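Local coordinates for transcriptional regulator, ROK family (Vibrio cholerae O1 biovar eltor, PDB 1Z05), which probably binds DNA as a zinc-containing transcriptional regulator of the ROK family, a homologue of the E. coli protein Mlc linked to carbohydrate metabolism, at residues A[184-189]-A[195-200]. Residues are numbered along the deposited sequence; the frame is centred on the assembly and turned at random.
Sequences QGIVLQ and VKNLAL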
ATOM      1  N   GLN A 184      15.083  -4.081  -8.290  1.00 46.77           N
ATOM      2  CA  GLN A 184      16.278  -4.794  -8.742  1.00 46.03           C
ATOM      3  C   GLN A 184      16.298  -5.088 -10.247  1.00 44.03           C
ATOM      4  O   GLN A 184      17.347  -5.400 -10.801  1.00 43.67           O
ATOM      5  CB  GLN A 184      16.459  -6.089  -7.942  1.00 45.95           C
ATOM      6  CG  GLN A 184      16.591  -5.895  -6.422  1.00 50.91           C
ATOM      7  CD  GLN A 184      18.009  -5.557  -5.960  1.00 56.19           C
ATOM      8  OE1 GLN A 184      18.659  -6.359  -5.281  1.00 59.34           O
ATOM      9  NE2 GLN A 184      18.490  -4.366  -6.315  1.00 56.60           N
ATOM     10  N   GLY A 185      15.148  -4.981 -10.904  1.00 42.17           N
ATOM     11  CA  GLY A 185      15.050  -5.279 -12.338  1.00 39.64           C
ATOM     12  C   GLY A 185      15.074  -6.770 -12.625  1.00 38.74           C
ATOM     13  O   GLY A 185      15.539  -7.200 -13.681  1.00 38.90           O
ATOM     14  N   ILE A 186      14.562  -7.560 -11.682  1.00 38.41           N
ATOM     15  CA  ILE A 186      14.611  -9.018 -11.763  1.00 37.76           C
ATOM     16  C   ILE A 186      13.223  -9.590 -12.029  1.00 38.14           C
ATOM     17  O   ILE A 186      12.255  -9.242 -11.343  1.00 36.92           O
ATOM     18  CB  ILE A 186      15.180  -9.627 -10.465  1.00 38.18           C
ATOM     19  CG1 ILE A 186      16.674  -9.304 -10.333  1.00 38.81           C
ATOM     20  CG2 ILE A 186      14.945 -11.146 -10.406  1.00 38.38           C
ATOM     21  CD1 ILE A 186      17.257  -9.653  -8.964  1.00 38.77           C
ATOM     22  N   VAL A 187      13.136 -10.454 -13.036  1.00 37.71           N
ATOM     23  CA  VAL A 187      11.919 -11.217 -13.291  1.00 37.25           C
ATOM     24  C   VAL A 187      12.051 -12.574 -12.603  1.00 36.84           C
ATOM     25  O   VAL A 187      12.852 -13.408 -13.026  1.00 36.79           O
ATOM     26  CB  VAL A 187      11.679 -11.444 -14.798  1.00 36.60           C
ATOM     27  CG1 VAL A 187      10.329 -12.158 -15.006  1.00 35.75           C
ATOM     28  CG2 VAL A 187      11.728 -10.117 -15.559  1.00 37.86           C
ATOM     29  N   LEU A 188      11.268 -12.793 -11.549  1.00 35.99           N
ATOM     30  CA  LEU A 188      11.393 -14.017 -10.756  1.00 37.15           C
ATOM     31  C   LEU A 188      10.855 -15.236 -11.504  1.00 37.36           C
ATOM     32  O   LEU A 188      11.438 -16.314 -11.457  1.00 36.75           O
ATOM     33  CB  LEU A 188      10.704 -13.873  -9.391  1.00 37.52           C
ATOM     34  CG  LEU A 188      11.295 -12.872  -8.392  1.00 38.49           C
ATOM     35  CD1 LEU A 188      10.687 -11.486  -8.573  1.00 37.75           C
ATOM     36  CD2 LEU A 188      11.058 -13.365  -6.972  1.00 39.66           C
ATOM     37  N   GLN A 189       9.735 -15.048 -12.188  1.00 37.54           N
ATOM     38  CA  GLN A 189       9.128 -16.089 -13.008  1.00 39.51           C
ATOM     39  C   GLN A 189       8.024 -15.413 -13.797  1.00 39.54           C
ATOM     40  O   GLN A 189       7.586 -14.318 -13.428  1.00 39.20           O
ATOM     41  CB  GLN A 189       8.593 -17.253 -12.152  1.00 40.49           C
ATOM     42  CG  GLN A 189       7.167 -17.122 -11.640  1.00 42.43           C
ATOM     43  CD  GLN A 189       6.774 -18.247 -10.694  1.00 42.88           C
ATOM     44  OE1 GLN A 189       7.241 -19.385 -10.817  1.00 49.41           O
ATOM     45  NE2 GLN A 189       5.907 -17.935  -9.745  1.00 44.56           N
ATOM     46  N   VAL A 195      11.418 -19.016 -17.020  1.00 41.43           N
ATOM     47  CA  VAL A 195      12.256 -18.010 -16.372  1.00 42.70           C
ATOM     48  C   VAL A 195      12.392 -18.252 -14.871  1.00 43.22           C
ATOM     49  O   VAL A 195      11.431 -18.630 -14.201  1.00 43.56           O
ATOM     50  CB  VAL A 195      11.714 -16.579 -16.660  1.00 42.65           C
ATOM     51  CG1 VAL A 195      12.263 -15.548 -15.673  1.00 43.74           C
ATOM     52  CG2 VAL A 195      12.049 -16.187 -18.085  1.00 41.09           C
ATOM     53  N   LYS A 196      13.605 -18.046 -14.364  1.00 43.60           N
ATOM     54  CA  LYS A 196      13.883 -18.114 -12.933  1.00 44.05           C
ATOM     55  C   LYS A 196      14.908 -17.042 -12.571  1.00 43.47           C
ATOM     56  O   LYS A 196      16.102 -17.193 -12.848  1.00 43.19           O
ATOM     57  CB  LYS A 196      14.399 -19.502 -12.541  1.00 43.54           C
ATOM     58  CG  LYS A 196      14.444 -19.765 -11.033  1.00 44.61           C
ATOM     59  CD  LYS A 196      14.924 -21.182 -10.749  1.00 45.29           C
ATOM     60  CE  LYS A 196      14.687 -21.591  -9.297  1.00 48.50           C
ATOM     61  NZ  LYS A 196      15.029 -23.032  -9.074  1.00 50.73           N
ATOM     62  N   ASN A 197      14.422 -15.965 -11.959  1.00 42.36           N
ATOM     63  CA  ASN A 197      15.260 -14.860 -11.490  1.00 42.57           C
ATOM     64  C   ASN A 197      16.147 -14.246 -12.573  1.00 42.65           C
ATOM     65  O   ASN A 197      17.354 -14.078 -12.384  1.00 43.56           O
ATOM     66  CB  ASN A 197      16.077 -15.280 -10.258  1.00 42.14           C
ATOM     67  CG  ASN A 197      15.195 -15.628  -9.063  1.00 43.13           C
ATOM     68  OD1 ASN A 197      14.224 -14.922  -8.761  1.00 40.60           O
ATOM     69  ND2 ASN A 197      15.529 -16.719  -8.378  1.00 41.35           N
ATOM     70  N   LEU A 198      15.538 -13.904 -13.708  1.00 42.61           N
ATOM     71  CA  LEU A 198      16.270 -13.270 -14.805  1.00 41.26           C
ATOM     72  C   LEU A 198      16.539 -11.800 -14.492  1.00 41.83           C
ATOM     73  O   LEU A 198      15.602 -11.010 -14.311  1.00 40.67           O
ATOM     74  CB  LEU A 198      15.519 -13.424 -16.136  1.00 41.24           C
ATOM     75  CG  LEU A 198      15.997 -12.582 -17.331  1.00 42.87           C
ATOM     76  CD1 LEU A 198      17.360 -13.048 -17.852  1.00 45.52           C
ATOM     77  CD2 LEU A 198      14.963 -12.563 -18.454  1.00 40.39           C
ATOM     78  N   ALA A 199      17.824 -11.439 -14.441  1.00 41.56           N
ATOM     79  CA  ALA A 199      18.245 -10.069 -14.152  1.00 41.35           C
ATOM     80  C   ALA A 199      18.107  -9.192 -15.395  1.00 41.58           C
ATOM     81  O   ALA A 199      19.099  -8.737 -15.969  1.00 41.59           O
ATOM     82  CB  ALA A 199      19.680 -10.055 -13.631  1.00 42.04           C
ATOM     83  N   LEU A 200      16.863  -8.948 -15.787  1.00 40.77           N
ATOM     84  CA  LEU A 200      16.540  -8.284 -17.045  1.00 40.95           C
ATOM     85  C   LEU A 200      17.020  -6.832 -17.119  1.00 40.78           C
ATOM     86  O   LEU A 200      17.602  -6.419 -18.125  1.00 39.95           O
ATOM     87  CB  LEU A 200      15.027  -8.353 -17.297  1.00 40.67           C
ATOM     88  CG  LEU A 200      14.506  -7.891 -18.655  1.00 41.46           C
ATOM     89  CD1 LEU A 200      15.139  -8.714 -19.784  1.00 42.38           C
ATOM     90  CD2 LEU A 200      12.978  -7.995 -18.684  1.00 41.56           C
TER
HETATM   91  O   HOH W   1      12.368 -17.117  -8.226  1.00 49.60           O
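Val187 and Leu198 form a single antiparallel hydrogen-bonded pair, with Val187 N reaching Leu198 O over 2.8 Å (164° at the hydrogen) and Leu198 N returning to Val187 O at 2.8 Å in a more bent bond of 137°. Asn197 and Leu198 both face Val187, a G1 bulge, and the positive phi of Asn197 suits asparagine, which tolerates this backbone shape better than most residues. Asn197 N, offset by the bulge, gives a nearly straight hydrogen bond to Leu188 O (3.0 Å), coming in from above the carbonyl plane.

Val187 is branched at CB, as suits a strand, and its two methyls serve different partners. CG1, anti to the backbone N (chi1 -176°), meets Val195 CG1 at 4.0 Å, the two side chains crossing at about a right angle. CG2 packs against Leu200 CD2, also at 4.0 Å, with these side chains lying side by side; Leu176 and Ile174 of strand 168-176 extend this buried apolar patch. Elsewhere, Asn197 OD1 lies over Leu188, 3.6 Å from its CG, and accepts a bond from a water that also donates weakly to Leu188 O; Asn197 is exposed, and its amide suits this solvent-facing side. Gly185, itself at positive phi, belongs to a second G1 bulge, where it and Ile186 face Asn181.

The pairing is a G1 beta bulge on a single antiparallel bridge: strand 186-189, hydrogen-bonded along its other edge to the hairpin partner 179-181, is met by the irregular loop that leads into helix 200-208 within the ROK-family fold.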